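PDB 4K2M: NTD biosynthesis operon protein NtdA from Bacillus subtilis subsp. subtilis, which catalyses the reversible, pyridoxal phosphate-dependent transamination of 3-dehydro-glucose 6-phosphate with glutamate to give kanosamine 6-phosphate, on the pathway to the antibiotic kanosamine. Local coordinates for residues Ile272-His277 with Phe291-Lys296; Tyr120-Ser125 with Gly258-Asp263; Asp129-Gly134 with Ile240-Phe245. All blocks are in the same frame, centred on the assembly; numbering follows the deposited sequence.

Contact 1. Residues Ile272-His277 with Phe291-Lys296; sequences IQFSYH and FGFNSK. With O1G (3-deoxy-3-[(E)-({3-hydroxy-2-methyl-5-[(phosphonooxy)methyl]pyridin-4-yl}methylidene)amino]-6-O-phosphono-alpha-D-gluco pyranose), chain I.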
loop_
_atom_site.group_PDB
_atom_site.type_symbol
_atom_site.label_atom_id
_atom_site.label_comp_id
_atom_site.label_asym_id
_atom_site.label_seq_id
_atom_site.Cartn_x
_atom_site.Cartn_y
_atom_site.Cartn_z
ATOM N N ILE A 272 -8.946 -9.469 -9.143
ATOM C CA ILE A 272 -8.986 -9.814 -7.726
ATOM C C ILE A 272 -7.888 -10.818 -7.402
ATOM O O ILE A 272 -7.220 -10.698 -6.370
ATOM C CB ILE A 272 -10.358 -10.369 -7.311
ATOM C CG1 ILE A 272 -11.430 -9.287 -7.483
ATOM C CG2 ILE A 272 -10.328 -10.847 -5.866
ATOM C CD1 ILE A 272 -12.858 -9.804 -7.341
ATOM N N GLN A 273 -7.691 -11.805 -8.275
ATOM C CA GLN A 273 -6.657 -12.816 -8.035
ATOM C C GLN A 273 -5.265 -12.188 -8.011
ATOM O O GLN A 273 -4.489 -12.437 -7.096
ATOM C CB GLN A 273 -6.737 -13.952 -9.080
ATOM C CG GLN A 273 -8.061 -14.694 -9.031
ATOM C CD GLN A 273 -8.312 -15.533 -10.270
ATOM O OE1 GLN A 273 -7.583 -15.438 -11.266
ATOM N NE2 GLN A 273 -9.346 -16.367 -10.212
ATOM N N PHE A 274 -4.966 -11.333 -8.981
ATOM C CA PHE A 274 -3.668 -10.657 -8.999
ATOM C C PHE A 274 -3.478 -9.683 -7.826
ATOM O O PHE A 274 -2.352 -9.472 -7.370
ATOM C CB PHE A 274 -3.461 -9.910 -10.322
ATOM C CG PHE A 274 -2.827 -10.744 -11.392
ATOM C CD1 PHE A 274 -1.498 -11.124 -11.289
ATOM C CD2 PHE A 274 -3.555 -11.139 -12.503
ATOM C CE1 PHE A 274 -0.897 -11.889 -12.280
ATOM C CE2 PHE A 274 -2.965 -11.912 -13.506
ATOM C CZ PHE A 274 -1.637 -12.279 -13.395
ATOM N N SER A 275 -4.574 -9.103 -7.343
ATOM C CA SER A 275 -4.517 -8.102 -6.269
ATOM C C SER A 275 -4.263 -8.748 -4.916
ATOM O O SER A 275 -3.894 -8.079 -3.930
ATOM C CB SER A 275 -5.834 -7.334 -6.205
ATOM O OG SER A 275 -6.826 -8.112 -5.534
ATOM N N TYR A 276 -4.503 -10.052 -4.840
ATOM C CA TYR A 276 -4.366 -10.732 -3.563
ATOM C C TYR A 276 -3.750 -12.127 -3.687
ATOM O O TYR A 276 -4.446 -13.144 -3.571
ATOM C CB TYR A 276 -5.709 -10.754 -2.822
ATOM C CG TYR A 276 -5.590 -11.050 -1.348
ATOM C CD1 TYR A 276 -4.853 -10.222 -0.512
ATOM C CD2 TYR A 276 -6.237 -12.148 -0.785
ATOM C CE1 TYR A 276 -4.748 -10.489 0.857
ATOM C CE2 TYR A 276 -6.143 -12.425 0.570
ATOM C CZ TYR A 276 -5.398 -11.583 1.383
ATOM O OH TYR A 276 -5.301 -11.836 2.727
ATOM N N HIS A 277 -2.443 -12.137 -3.948
ATOM C CA HIS A 277 -1.586 -13.326 -3.813
ATOM C C HIS A 277 -1.856 -14.459 -4.794
ATOM O O HIS A 277 -1.260 -15.538 -4.691
ATOM C CB HIS A 277 -1.606 -13.843 -2.368
ATOM C CG HIS A 277 -0.947 -12.914 -1.394
ATOM N ND1 HIS A 277 0.384 -12.560 -1.497
ATOM C CD2 HIS A 277 -1.431 -12.253 -0.314
ATOM C CE1 HIS A 277 0.689 -11.718 -0.523
ATOM N NE2 HIS A 277 -0.391 -11.523 0.213
ATOM N N PHE A 291 1.076 -16.425 -9.523
ATOM C CA PHE A 291 1.379 -15.546 -8.401
ATOM C C PHE A 291 0.456 -14.344 -8.384
ATOM O O PHE A 291 -0.242 -14.060 -9.356
ATOM C CB PHE A 291 2.827 -15.056 -8.494
ATOM C CG PHE A 291 3.066 -14.071 -9.597
ATOM C CD1 PHE A 291 2.980 -12.701 -9.363
ATOM C CD2 PHE A 291 3.394 -14.514 -10.871
ATOM C CE1 PHE A 291 3.200 -11.790 -10.398
ATOM C CE2 PHE A 291 3.621 -13.616 -11.898
ATOM C CZ PHE A 291 3.519 -12.249 -11.660
ATOM N N GLY A 292 0.486 -13.609 -7.283
ATOM C CA GLY A 292 -0.247 -12.363 -7.205
ATOM C C GLY A 292 0.491 -11.432 -6.277
ATOM O O GLY A 292 1.560 -11.775 -5.779
ATOM N N PHE A 293 -0.073 -10.251 -6.048
ATOM C CA PHE A 293 0.567 -9.253 -5.196
ATOM C C PHE A 293 -0.195 -9.087 -3.906
ATOM O O PHE A 293 -1.240 -9.702 -3.711
ATOM C CB PHE A 293 0.601 -7.907 -5.917
ATOM C CG PHE A 293 1.307 -7.955 -7.234
ATOM C CD1 PHE A 293 2.677 -7.739 -7.306
ATOM C CD2 PHE A 293 0.603 -8.213 -8.402
ATOM C CE1 PHE A 293 3.340 -7.780 -8.527
ATOM C CE2 PHE A 293 1.260 -8.263 -9.621
ATOM C CZ PHE A 293 2.628 -8.044 -9.683
ATOM N N ASN A 294 0.332 -8.260 -3.008
ATOM C CA ASN A 294 -0.422 -7.865 -1.830
ATOM C C ASN A 294 -0.893 -6.440 -2.042
ATOM O O ASN A 294 -0.337 -5.498 -1.459
ATOM C CB ASN A 294 0.457 -7.940 -0.581
ATOM C CG ASN A 294 -0.325 -7.708 0.702
ATOM O OD1 ASN A 294 -1.560 -7.661 0.694
ATOM N ND2 ASN A 294 0.395 -7.558 1.824
ATOM N N SER A 295 -1.936 -6.273 -2.851
ATOM C CA SER A 295 -2.243 -4.940 -3.351
ATOM C C SER A 295 -3.709 -4.561 -3.332
ATOM O O SER A 295 -4.130 -3.781 -4.179
ATOM C CB SER A 295 -1.697 -4.775 -4.764
ATOM O OG SER A 295 -0.288 -4.930 -4.782
ATOM N N LYS A 296 -4.483 -5.103 -2.390
ATOM C CA LYS A 296 -5.824 -4.580 -2.142
ATOM C C LYS A 296 -5.743 -3.268 -1.366
ATOM O O LYS A 296 -4.788 -3.028 -0.629
ATOM C CB LYS A 296 -6.668 -5.579 -1.343
ATOM C CG LYS A 296 -6.987 -6.865 -2.088
ATOM C CD LYS A 296 -7.586 -7.913 -1.151
ATOM C CE LYS A 296 -8.925 -7.451 -0.585
ATOM N NZ LYS A 296 -9.868 -7.059 -1.680
HETATM P P O1G I . 2.594 -8.710 4.331
HETATM C C3A O1G I . 4.271 -13.853 6.427
HETATM O O3 O1G I . 3.562 -14.441 7.423
HETATM C C1 O1G I . -1.994 -14.149 7.216
HETATM N "N1'" O1G I . 6.205 -13.674 5.086
HETATM C C2 O1G I . -0.472 -14.225 7.062
HETATM O O2 O1G I . 0.001 -15.043 8.187
HETATM C C9A O1G I . 5.544 -14.296 6.078
HETATM C C2A O1G I . 6.213 -15.462 6.793
HETATM C C3 O1G I . 0.194 -12.844 7.098
HETATM N "N3'" O1G I . 1.570 -13.129 6.669
HETATM O O1 O1G I . -2.329 -13.707 8.534
HETATM C C4 O1G I . -0.533 -11.827 6.188
HETATM O O4 O1G I . -0.025 -10.585 6.721
HETATM C C4A O1G I . 3.697 -12.776 5.757
HETATM C C4B O1G I . 2.346 -12.292 6.091
HETATM C C5 O1G I . -2.026 -11.874 6.510
HETATM O O5 O1G I . -2.560 -13.191 6.297
HETATM C C5A O1G I . 4.406 -12.153 4.743
HETATM C C5T O1G I . 3.929 -10.966 3.897
HETATM C C6 O1G I . -2.876 -11.026 5.605
HETATM C C6A O1G I . 5.670 -12.622 4.424
HETATM O OP1 O1G I . 2.754 -8.436 2.855
HETATM O OP2 O1G I . 2.952 -7.518 5.168
HETATM O OP3 O1G I . 1.193 -9.290 4.626
HETATM O OP4 O1G I . 3.700 -9.832 4.783
HETATM O O6 O1G I . -4.224 -10.949 5.897
HETATM P "P'" O1G I . -5.033 -9.602 5.544
HETATM O OP6 O1G I . -4.263 -8.469 6.204
HETATM O OP7 O1G I . -5.089 -9.516 4.032
HETATM O OP8 O1G I . -6.388 -9.854 6.196
HETATM O O HOH W 1 -9.410 -7.597 -4.322
#
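Phe293 N donates a nearly straight hydrogen bond to Phe274 O (2.7 Å, 170° at the hydrogen), the first of three backbone bonds between these segments. Ser295 N follows at 2.9 Å from Ser275 O, and in the reverse direction His277 N reaches Phe293 O at 2.7 Å over a more bent path. They leave Tyr276 and Asn294 as a single beta bridge. Without a side chain, Gly292 can bring its CA to 3.6 Å from Phe274 O.

The carbonyls of Phe274 and Ser275 thus receive the returning loop, and the pair projects into an active site shared across the dimer, as in fold-type I aminotransferases. Thr100 of this chain and Ser244, Gln227 and Tyr381 of the second subunit also bind the ligand there.

Two polar ends grip the external aldimine. Tyr276 OH donates to OP7 of the sugar phosphate at 2.7 Å, and Asn294 ND2 to OP1 of the cofactor phosphate, also at 2.7 Å. Asn294 CG is turned anti to the backbone nitrogen (chi1 -173°), which sends the amide out along the His277 ring toward the ligand. Lys296 bends at its last two torsions, and its NZ joins Ser275 OG through one water; the same hydroxyl donates to Ile272 O.

Among the nonpolar contacts, Lys296 lays its CD against Tyr276 CD1 at 3.6 Å, the two side chains crossing at a slant. His277 and Asn294 run side by side, ring and amide planes 32° apart, with His277 NE2 3.8 Å from Asn294 CB.

Contact 2. Residues Tyr120-Ser125 with Gly258-Asp263; sequences YVIATS and GAIATD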
loop_
_atom_site.group_PDB
_atom_site.type_symbol
_atom_site.label_atom_id
_atom_site.label_comp_id
_atom_site.label_asym_id
_atom_site.label_seq_id
_atom_site.Cartn_x
_atom_site.Cartn_y
_atom_site.Cartn_z
ATOM N N TYR A 120 -17.896 -3.910 -12.015
ATOM C CA TYR A 120 -16.925 -4.424 -11.052
ATOM C C TYR A 120 -15.858 -3.403 -10.744
ATOM O O TYR A 120 -15.275 -2.813 -11.646
ATOM C CB TYR A 120 -16.262 -5.683 -11.616
ATOM C CG TYR A 120 -17.269 -6.723 -12.027
ATOM C CD1 TYR A 120 -17.921 -7.489 -11.065
ATOM C CD2 TYR A 120 -17.583 -6.930 -13.369
ATOM C CE1 TYR A 120 -18.858 -8.432 -11.428
ATOM C CE2 TYR A 120 -18.523 -7.868 -13.740
ATOM C CZ TYR A 120 -19.153 -8.620 -12.757
ATOM O OH TYR A 120 -20.087 -9.566 -13.114
ATOM N N VAL A 121 -15.609 -3.202 -9.460
ATOM C CA VAL A 121 -14.553 -2.301 -9.019
ATOM C C VAL A 121 -13.705 -3.066 -8.024
ATOM O O VAL A 121 -14.225 -3.680 -7.092
ATOM C CB VAL A 121 -15.123 -1.029 -8.365
ATOM C CG1 VAL A 121 -14.003 -0.198 -7.737
ATOM C CG2 VAL A 121 -15.862 -0.201 -9.411
ATOM N N ILE A 122 -12.402 -3.061 -8.260
ATOM C CA ILE A 122 -11.455 -3.729 -7.384
ATOM C C ILE A 122 -10.573 -2.630 -6.811
ATOM O O ILE A 122 -9.796 -2.008 -7.548
ATOM C CB ILE A 122 -10.582 -4.720 -8.160
ATOM C CG1 ILE A 122 -11.432 -5.805 -8.826
ATOM C CG2 ILE A 122 -9.571 -5.365 -7.223
ATOM C CD1 ILE A 122 -11.845 -5.512 -10.295
ATOM N N ALA A 123 -10.719 -2.364 -5.512
ATOM C CA ALA A 123 -9.958 -1.300 -4.863
ATOM C C ALA A 123 -8.547 -1.810 -4.558
ATOM O O ALA A 123 -8.375 -2.908 -4.021
ATOM C CB ALA A 123 -10.656 -0.828 -3.590
ATOM N N THR A 124 -7.541 -1.012 -4.905
ATOM C CA THR A 124 -6.152 -1.449 -4.819
ATOM C C THR A 124 -5.356 -0.549 -3.895
ATOM O O THR A 124 -5.853 0.472 -3.413
ATOM C CB THR A 124 -5.481 -1.410 -6.203
ATOM O OG1 THR A 124 -5.529 -0.074 -6.707
ATOM C CG2 THR A 124 -6.186 -2.324 -7.196
ATOM N N SER A 125 -4.094 -0.925 -3.673
ATOM C CA SER A 125 -3.231 -0.216 -2.741
ATOM C C SER A 125 -2.623 1.049 -3.335
ATOM O O SER A 125 -2.008 1.821 -2.612
ATOM C CB SER A 125 -2.103 -1.137 -2.249
ATOM O OG SER A 125 -1.430 -1.719 -3.342
ATOM N N GLY A 258 -6.033 2.990 -4.791
ATOM C CA GLY A 258 -6.522 3.214 -6.146
ATOM C C GLY A 258 -7.640 2.243 -6.474
ATOM O O GLY A 258 -8.178 1.591 -5.590
ATOM N N ALA A 259 -8.018 2.145 -7.742
ATOM C CA ALA A 259 -9.032 1.161 -8.099
ATOM C C ALA A 259 -8.947 0.751 -9.540
ATOM O O ALA A 259 -8.455 1.499 -10.385
ATOM C CB ALA A 259 -10.418 1.696 -7.804
ATOM N N ILE A 260 -9.456 -0.444 -9.812
ATOM C CA ILE A 260 -9.649 -0.916 -11.175
ATOM C C ILE A 260 -11.153 -1.032 -11.388
ATOM O O ILE A 260 -11.859 -1.555 -10.529
ATOM C CB ILE A 260 -9.048 -2.307 -11.338
ATOM C CG1 ILE A 260 -7.526 -2.246 -11.213
ATOM C CG2 ILE A 260 -9.406 -2.885 -12.706
ATOM C CD1 ILE A 260 -6.884 -3.629 -11.083
ATOM N N ALA A 261 -11.655 -0.547 -12.519
ATOM C CA ALA A 261 -13.077 -0.695 -12.815
ATOM C C ALA A 261 -13.242 -1.372 -14.155
ATOM O O ALA A 261 -12.531 -1.060 -15.106
ATOM C CB ALA A 261 -13.772 0.651 -12.808
ATOM N N THR A 262 -14.168 -2.325 -14.232
ATOM C CA THR A 262 -14.411 -3.012 -15.498
ATOM C C THR A 262 -15.832 -3.536 -15.529
ATOM O O THR A 262 -16.444 -3.729 -14.475
ATOM C CB THR A 262 -13.399 -4.164 -15.745
ATOM O OG1 THR A 262 -13.605 -4.704 -17.064
ATOM C CG2 THR A 262 -13.563 -5.285 -14.711
ATOM N N ASP A 263 -16.362 -3.732 -16.738
ATOM C CA ASP A 263 -17.650 -4.390 -16.895
ATOM C C ASP A 263 -17.509 -5.896 -17.095
ATOM O O ASP A 263 -18.499 -6.626 -17.063
ATOM C CB ASP A 263 -18.433 -3.783 -18.068
ATOM C CG ASP A 263 -19.058 -2.442 -17.727
ATOM O OD1 ASP A 263 -19.416 -2.222 -16.548
ATOM O OD2 ASP A 263 -19.211 -1.604 -18.646
#
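Tyr120 carries the flat ring here, and what this pair of strands offers it lies at the edge: Thr262 O and Asp263 O sit near the ring plane, the latter 3.5 Å from CE2. With CG beside the backbone nitrogen (chi1 -54°), the ring extends past the end of the facing strand, and helix 265-275 adds Glu265 and Ala268 to its surroundings.

Six backbone hydrogen bonds join the strands, two each for Tyr120 with Thr262, Ile122 with Ile260 and Thr124 with Gly258. Tyr120 N meets Thr262 O at 2.9 Å. At the far end the geometry changes: Thr124 N approaches Gly258 O at 2.8 Å from above the carbonyl plane, 54° out of it, and Gly258 N treats Thr124 O alike.

Val121 straddles two alanines on one face, CG1 4.1 Å from Ala259 CB and CG2 near Ala261 CB, with helix 103-116 packed against this side. On the other face Ile122 and Ile260 meet at their CB atoms, and Thr124 CG2 touches Ile260 CD1 at 4.2 Å, the side chains roughly perpendicular. Thr124 OG1 is hydrogen-bonded to Ser126 O.

Strand 258-262 runs antiparallel to both its neighbours, here to the outermost strand 120-124 of this chain, which is the hallmark of the seven-stranded mixed sheet in the aspartate aminotransferase fold.

Contact 3. Residues Asp129-Gly134 with Ile240-Phe245; sequences DAIMIG and ITTLSF. With O1G (3-deoxy-3-[(E)-({3-hydroxy-2-methyl-5-[(phosphonooxy)methyl]pyridin-4-yl}methylidene)amino]-6-O-phosphono-alpha-D-gluco pyranose), chain C.
Ala130 and Thr242 form the tight part of this contact, where helix 127-137 lies on the central sheet of the aminotransferase fold. The axes of the short segments come within 7.8 Å and run nearly antiparallel, at 159°, without a hydrogen bond between them.

Ala130 CB rests 3.9 Å from Thr242 CB, while Thr242 CG2 comes 3.7 Å from Ala130 O. Ile131 crosses Thr242 at about a right angle, its CG1 3.5 Å from Thr242 OG1. That hydroxyl, held between the backbone nitrogen and carbonyl carbon (chi1 62°), has its polar partner in Glu223 O on the adjoining strand. One turn further, the bare backbone of Gly134 admits Ile240, whose CD1 closes to 3.6 Å from Gly134 CA.

Toward Ser244 the packing thins, although the surroundings remain buried. Leu243 turns its side chain away from the helix and offers only its carbonyl, with Leu243 O 4.2 Å from Ala130 CB. Beyond it the strand runs on to the phosphate of the bound aldimine, and Thr128, at the start of the helix, also binds the ligand. Ser244 OG accepts a hydrogen bond from Asn246 N and donates its own to OP2 of the cofactor phosphate, 2.6 Å away.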
loop_
_atom_site.group_PDB
_atom_site.type_symbol
_atom_site.label_atom_id
_atom_site.label_comp_id
_atom_site.label_asym_id
_atom_site.label_seq_id
_atom_site.Cartn_x
_atom_site.Cartn_y
_atom_site.Cartn_z
ATOM N N ASP A 129 -0.454 0.320 -8.777
ATOM C CA ASP A 129 -0.805 -1.088 -8.665
ATOM C C ASP A 129 -2.028 -1.417 -9.520
ATOM O O ASP A 129 -2.098 -2.496 -10.110
ATOM C CB ASP A 129 -1.070 -1.470 -7.203
ATOM C CG ASP A 129 0.195 -1.425 -6.344
ATOM O OD1 ASP A 129 1.105 -2.237 -6.599
ATOM O OD2 ASP A 129 0.271 -0.576 -5.420
ATOM N N ALA A 130 -2.980 -0.495 -9.583
ATOM C CA ALA A 130 -4.151 -0.688 -10.423
ATOM C C ALA A 130 -3.745 -0.900 -11.893
ATOM O O ALA A 130 -4.265 -1.790 -12.578
ATOM C CB ALA A 130 -5.099 0.510 -10.294
ATOM N N ILE A 131 -2.818 -0.088 -12.392
ATOM C CA ILE A 131 -2.392 -0.248 -13.781
ATOM C C ILE A 131 -1.652 -1.569 -13.964
ATOM O O ILE A 131 -1.890 -2.303 -14.929
ATOM C CB ILE A 131 -1.513 0.933 -14.229
ATOM C CG1 ILE A 131 -2.302 2.239 -14.096
ATOM C CG2 ILE A 131 -1.024 0.700 -15.687
ATOM C CD1 ILE A 131 -1.421 3.492 -14.151
ATOM N N MET A 132 -0.750 -1.877 -13.036
ATOM C CA MET A 132 0.035 -3.098 -13.130
ATOM C C MET A 132 -0.843 -4.341 -13.100
ATOM O O MET A 132 -0.709 -5.240 -13.938
ATOM C CB MET A 132 1.060 -3.150 -11.989
ATOM C CG MET A 132 2.031 -4.274 -12.117
ATOM S SD MET A 132 3.138 -4.228 -10.693
ATOM C CE MET A 132 1.985 -4.554 -9.361
ATOM N N ILE A 133 -1.763 -4.391 -12.146
ATOM C CA ILE A 133 -2.685 -5.509 -12.062
ATOM C C ILE A 133 -3.593 -5.587 -13.292
ATOM O O ILE A 133 -3.822 -6.678 -13.839
ATOM C CB ILE A 133 -3.509 -5.417 -10.769
ATOM C CG1 ILE A 133 -2.596 -5.732 -9.580
ATOM C CG2 ILE A 133 -4.646 -6.409 -10.784
ATOM C CD1 ILE A 133 -3.167 -5.229 -8.246
ATOM N N GLY A 134 -4.094 -4.443 -13.748
ATOM C CA GLY A 134 -4.976 -4.442 -14.907
ATOM C C GLY A 134 -4.286 -5.009 -16.142
ATOM O O GLY A 134 -4.862 -5.801 -16.887
ATOM N N ILE A 240 -10.399 -1.730 -19.211
ATOM C CA ILE A 240 -10.135 -1.434 -17.805
ATOM C C ILE A 240 -9.910 0.054 -17.591
ATOM O O ILE A 240 -9.240 0.704 -18.389
ATOM C CB ILE A 240 -8.895 -2.200 -17.306
ATOM C CG1 ILE A 240 -9.247 -3.678 -17.131
ATOM C CG2 ILE A 240 -8.350 -1.597 -15.979
ATOM C CD1 ILE A 240 -8.264 -4.454 -16.297
ATOM N N THR A 241 -10.468 0.583 -16.506
ATOM C CA THR A 241 -10.218 1.958 -16.082
ATOM C C THR A 241 -9.441 1.925 -14.762
ATOM O O THR A 241 -9.792 1.172 -13.855
ATOM C CB THR A 241 -11.561 2.682 -15.844
ATOM O OG1 THR A 241 -12.287 2.767 -17.086
ATOM C CG2 THR A 241 -11.352 4.092 -15.279
ATOM N N THR A 242 -8.399 2.738 -14.626
ATOM C CA THR A 242 -7.694 2.779 -13.348
ATOM C C THR A 242 -7.826 4.149 -12.699
ATOM O O THR A 242 -7.821 5.173 -13.381
ATOM C CB THR A 242 -6.218 2.431 -13.507
ATOM O OG1 THR A 242 -5.599 3.410 -14.353
ATOM C CG2 THR A 242 -6.076 1.062 -14.141
ATOM N N LEU A 243 -7.919 4.151 -11.372
ATOM C CA LEU A 243 -8.028 5.377 -10.602
ATOM C C LEU A 243 -6.942 5.402 -9.545
ATOM O O LEU A 243 -6.463 4.352 -9.129
ATOM C CB LEU A 243 -9.383 5.447 -9.894
ATOM C CG LEU A 243 -10.594 5.587 -10.824
ATOM C CD1 LEU A 243 -11.893 5.479 -10.038
ATOM C CD2 LEU A 243 -10.551 6.924 -11.560
ATOM N N SER A 244 -6.571 6.610 -9.114
ATOM C CA SER A 244 -5.733 6.801 -7.927
ATOM C C SER A 244 -6.527 7.575 -6.903
ATOM O O SER A 244 -7.278 8.496 -7.267
ATOM C CB SER A 244 -4.490 7.628 -8.243
ATOM O OG SER A 244 -3.811 7.955 -7.036
ATOM N N PHE A 245 -6.364 7.214 -5.631
ATOM C CA PHE A 245 -6.957 7.971 -4.521
ATOM C C PHE A 245 -5.849 8.499 -3.641
ATOM O O PHE A 245 -6.011 8.679 -2.437
ATOM C CB PHE A 245 -7.923 7.103 -3.700
ATOM C CG PHE A 245 -8.971 6.435 -4.538
ATOM C CD1 PHE A 245 -9.765 7.181 -5.404
ATOM C CD2 PHE A 245 -9.127 5.059 -4.497
ATOM C CE1 PHE A 245 -10.725 6.553 -6.198
ATOM C CE2 PHE A 245 -10.083 4.427 -5.280
ATOM C CZ PHE A 245 -10.883 5.171 -6.130
HETATM P P O1G C . -0.569 6.424 -7.402
HETATM C C3A O1G C . -0.673 9.909 -12.049
HETATM O O3 O1G C . -0.643 11.253 -11.888
HETATM C C1 O1G C . 2.633 13.469 -7.936
HETATM N "N1'" O1G C . -1.023 7.979 -13.372
HETATM C C2 O1G C . 1.864 12.729 -9.033
HETATM O O2 O1G C . 1.181 13.806 -9.759
HETATM C C9A O1G C . -1.004 9.318 -13.273
HETATM C C2A O1G C . -1.362 10.127 -14.508
HETATM C C3 O1G C . 0.865 11.690 -8.494
HETATM N "N3'" O1G C . 0.451 10.926 -9.684
HETATM O O1 O1G C . 1.790 14.379 -7.213
HETATM C C4 O1G C . 1.480 10.809 -7.389
HETATM O O4 O1G C . 0.300 10.296 -6.740
HETATM C C4A O1G C . -0.365 9.125 -10.952
HETATM C C4B O1G C . 0.014 9.723 -9.655
HETATM C C5 O1G C . 2.152 11.726 -6.368
HETATM O O5 O1G C . 3.161 12.539 -6.980
HETATM C C5A O1G C . -0.387 7.739 -11.084
HETATM C C5T O1G C . -0.067 6.712 -9.985
HETATM C C6 O1G C . 2.968 10.994 -5.338
HETATM C C6A O1G C . -0.715 7.194 -12.316
HETATM O OP1 O1G C . 0.203 5.135 -7.578
HETATM O OP2 O1G C . -1.866 6.236 -6.688
HETATM O OP3 O1G C . 0.330 7.564 -6.869
HETATM O OP4 O1G C . -1.032 6.846 -8.917
HETATM O O6 O1G C . 3.380 11.752 -4.265
HETATM P "P'" O1G C . 3.517 11.099 -2.802
HETATM O OP6 O1G C . 2.121 10.653 -2.423
HETATM O OP7 O1G C . 4.519 9.969 -2.870
HETATM O OP8 O1G C . 4.015 12.285 -1.972
#

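In the fold
Contacts 2 and 3 share one sheet, their centres 7 Å apart: strands 258-262 and 240-244 are neighbours, with Ala261 N 2.9 Å from Thr241 O in a probable hydrogen bond. Strand 120-124 leads directly into helix 127-137, and both segments of contact 3 fall within the loop that contact 2 closes. Contact 1 follows along the chain, its centre about 12 Å from that of contact 2 and about 13 Å from that of contact 3. Ser295 O lies 2.9 Å from Ser125 N, again a probable hydrogen bond, and Phe293 CZ packs on Met132 CE at 3.6 Å. Contact 3 serves this chain's own cofactor site, whereas contact 1 reaches into that of the second subunit.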